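Local coordinates for serine proteinase inhibitor 1 (PDB 6BJ5), which acts as a serpin, an inhibitor of serine-type endopeptidases that is important for the virulence of myxoma virus, at residues P15-I20 with M31-K36. Sequence-based numbering, arbitrary orientation.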
loop_
_atom_site.group_PDB
_atom_site.type_symbol
_atom_site.label_atom_id
_atom_site.label_comp_id
_atom_site.label_asym_id
_atom_site.label_seq_id
_atom_site.Cartn_x
_atom_site.Cartn_y
_atom_site.Cartn_z
ATOM N N PRO B 15 -1.185 -0.618 20.131
ATOM C CA PRO B 15 -1.363 -0.281 18.710
ATOM C C PRO B 15 -0.246 0.594 18.172
ATOM O O PRO B 15 0.187 1.558 18.811
ATOM C CB PRO B 15 -2.712 0.447 18.683
ATOM C CG PRO B 15 -3.467 -0.155 19.781
ATOM C CD PRO B 15 -2.444 -0.454 20.878
ATOM N N PHE B 16 0.248 0.230 16.994
ATOM C CA PHE B 16 1.391 0.912 16.412
ATOM C C PHE B 16 1.217 1.015 14.904
ATOM O O PHE B 16 0.245 0.519 14.328
ATOM C CB PHE B 16 2.695 0.210 16.784
ATOM C CG PHE B 16 2.821 -1.181 16.231
ATOM C CD1 PHE B 16 3.382 -1.397 14.984
ATOM C CD2 PHE B 16 2.413 -2.279 16.979
ATOM C CE1 PHE B 16 3.533 -2.680 14.490
ATOM C CE2 PHE B 16 2.550 -3.561 16.482
ATOM C CZ PHE B 16 3.114 -3.766 15.231
ATOM N N MET B 17 2.146 1.727 14.276
ATOM C CA MET B 17 2.126 1.971 12.843
ATOM C C MET B 17 3.456 1.539 12.240
ATOM O O MET B 17 4.512 1.719 12.856
ATOM C CB MET B 17 1.859 3.463 12.540
ATOM C CG MET B 17 1.970 3.810 11.065
ATOM S SD MET B 17 1.637 5.534 10.676
ATOM C CE MET B 17 -0.141 5.569 10.729
ATOM N N PHE B 18 3.412 0.966 11.036
ATOM C CA PHE B 18 4.647 0.710 10.318
ATOM C C PHE B 18 4.534 1.264 8.902
ATOM O O PHE B 18 3.446 1.358 8.328
ATOM C CB PHE B 18 5.020 -0.782 10.304
ATOM C CG PHE B 18 4.059 -1.621 9.538
ATOM C CD1 PHE B 18 4.228 -1.817 8.184
ATOM C CD2 PHE B 18 2.966 -2.178 10.165
ATOM C CE1 PHE B 18 3.334 -2.544 7.478
ATOM C CE2 PHE B 18 2.077 -2.907 9.454
ATOM C CZ PHE B 18 2.252 -3.090 8.105
ATOM N N LEU B 19 5.690 1.618 8.351
ATOM C CA LEU B 19 5.819 2.191 7.021
ATOM C C LEU B 19 7.002 1.479 6.397
ATOM O O LEU B 19 8.086 1.458 6.986
ATOM C CB LEU B 19 6.091 3.692 7.106
ATOM C CG LEU B 19 5.045 4.490 7.879
ATOM C CD1 LEU B 19 5.758 5.335 8.896
ATOM C CD2 LEU B 19 4.325 5.379 6.949
ATOM N N ILE B 20 6.795 0.851 5.254
ATOM C CA ILE B 20 7.889 0.273 4.491
ATOM C C ILE B 20 8.164 1.227 3.344
ATOM O O ILE B 20 7.283 1.465 2.511
ATOM C CB ILE B 20 7.552 -1.133 3.988
ATOM C CG1 ILE B 20 7.410 -2.092 5.171
ATOM C CG2 ILE B 20 8.616 -1.604 3.015
ATOM C CD1 ILE B 20 6.978 -3.479 4.779
ATOM N N MET B 31 2.290 0.474 4.087
ATOM C CA MET B 31 1.952 1.003 5.390
ATOM C C MET B 31 0.945 0.084 6.047
ATOM O O MET B 31 0.197 -0.634 5.375
ATOM C CB MET B 31 1.211 2.321 5.325
ATOM C CG MET B 31 1.876 3.536 4.877
ATOM S SD MET B 31 0.450 4.630 5.001
ATOM C CE MET B 31 0.354 4.895 6.773
ATOM N N GLY B 32 0.850 0.211 7.366
ATOM C CA GLY B 32 -0.238 -0.419 8.078
ATOM C C GLY B 32 -0.287 0.006 9.524
ATOM O O GLY B 32 0.702 0.488 10.086
ATOM N N THR B 33 -1.458 -0.194 10.125
ATOM C CA THR B 33 -1.629 -0.061 11.564
ATOM C C THR B 33 -2.046 -1.404 12.126
ATOM O O THR B 33 -2.812 -2.146 11.498
ATOM C CB THR B 33 -2.675 0.964 11.953
ATOM O OG1 THR B 33 -3.870 0.713 11.214
ATOM C CG2 THR B 33 -2.156 2.349 11.659
ATOM N N ILE B 34 -1.528 -1.706 13.309
ATOM C CA ILE B 34 -1.797 -2.944 14.028
ATOM C C ILE B 34 -2.367 -2.590 15.399
ATOM O O ILE B 34 -1.634 -2.112 16.273
ATOM C CB ILE B 34 -0.522 -3.776 14.130
ATOM C CG1 ILE B 34 -0.197 -4.273 12.741
ATOM C CG2 ILE B 34 -0.668 -4.920 15.080
ATOM C CD1 ILE B 34 1.108 -4.885 12.698
ATOM N N THR B 35 -3.669 -2.830 15.593
ATOM C CA THR B 35 -4.357 -2.486 16.830
ATOM C C THR B 35 -4.771 -3.697 17.657
ATOM O O THR B 35 -5.288 -3.521 18.765
ATOM C CB THR B 35 -5.630 -1.670 16.531
ATOM O OG1 THR B 35 -6.560 -2.496 15.824
ATOM C CG2 THR B 35 -5.347 -0.433 15.700
ATOM N N LYS B 36 -4.534 -4.916 17.184
ATOM C CA LYS B 36 -5.124 -6.070 17.851
ATOM C C LYS B 36 -4.366 -7.328 17.481
ATOM O O LYS B 36 -3.648 -7.377 16.475
ATOM C CB LYS B 36 -6.597 -6.256 17.477
ATOM C CG LYS B 36 -6.782 -6.612 16.014
ATOM C CD LYS B 36 -8.230 -6.898 15.610
ATOM C CE LYS B 36 -8.753 -8.126 16.346
ATOM N NZ LYS B 36 -10.223 -8.309 16.201
#
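Phe16 to Leu19 and Met31 to Ile34 pair as neighbouring antiparallel strands, forming the part of a beta hairpin remote from its turn, in the C-terminal piece of the serpin, downstream of the reactive bond assigned by similarity. Phe16 with Ile34 and Phe18 with Gly32 are the hydrogen-bonded pairs, each closed by two backbone bonds; Ile34 N to Phe16 O (3.0 Å) is nearly straight, 170° at the hydrogen. Between them, Met17 faces Thr33 in a non-hydrogen-bonded pair.

Phe16, Phe18 and Ile34 share one face. A chi1 of 66° sets Phe18 CG between its backbone N and carbonyl carbon, swinging the ring across the sheet to lie over Gly32, whose CA is 4.0 Å from the ring centroid in a CH-pi contact. Phe16 turns likewise, and Ile34 CB sits over its ring at 4.0 Å from the centroid. Ile34 CD1 touches both Phe16 CZ and Phe18 CE2 (3.9 Å to the latter), bridging the two aromatics.

On the other face, Met17 and Met31 bring their methyls together, CE to CE at 4.0 Å, while Leu19 CD2 packs on Met31 CG (3.7 Å).

The larger serpin chain extends the sheet, and its Phe251 meets both Phe18 and Ile34. The chemistry thus divides the work: backbone bonds fix the register, while apolar side chains pack on both faces, and with the other chain covering them this part of the hairpin is buried.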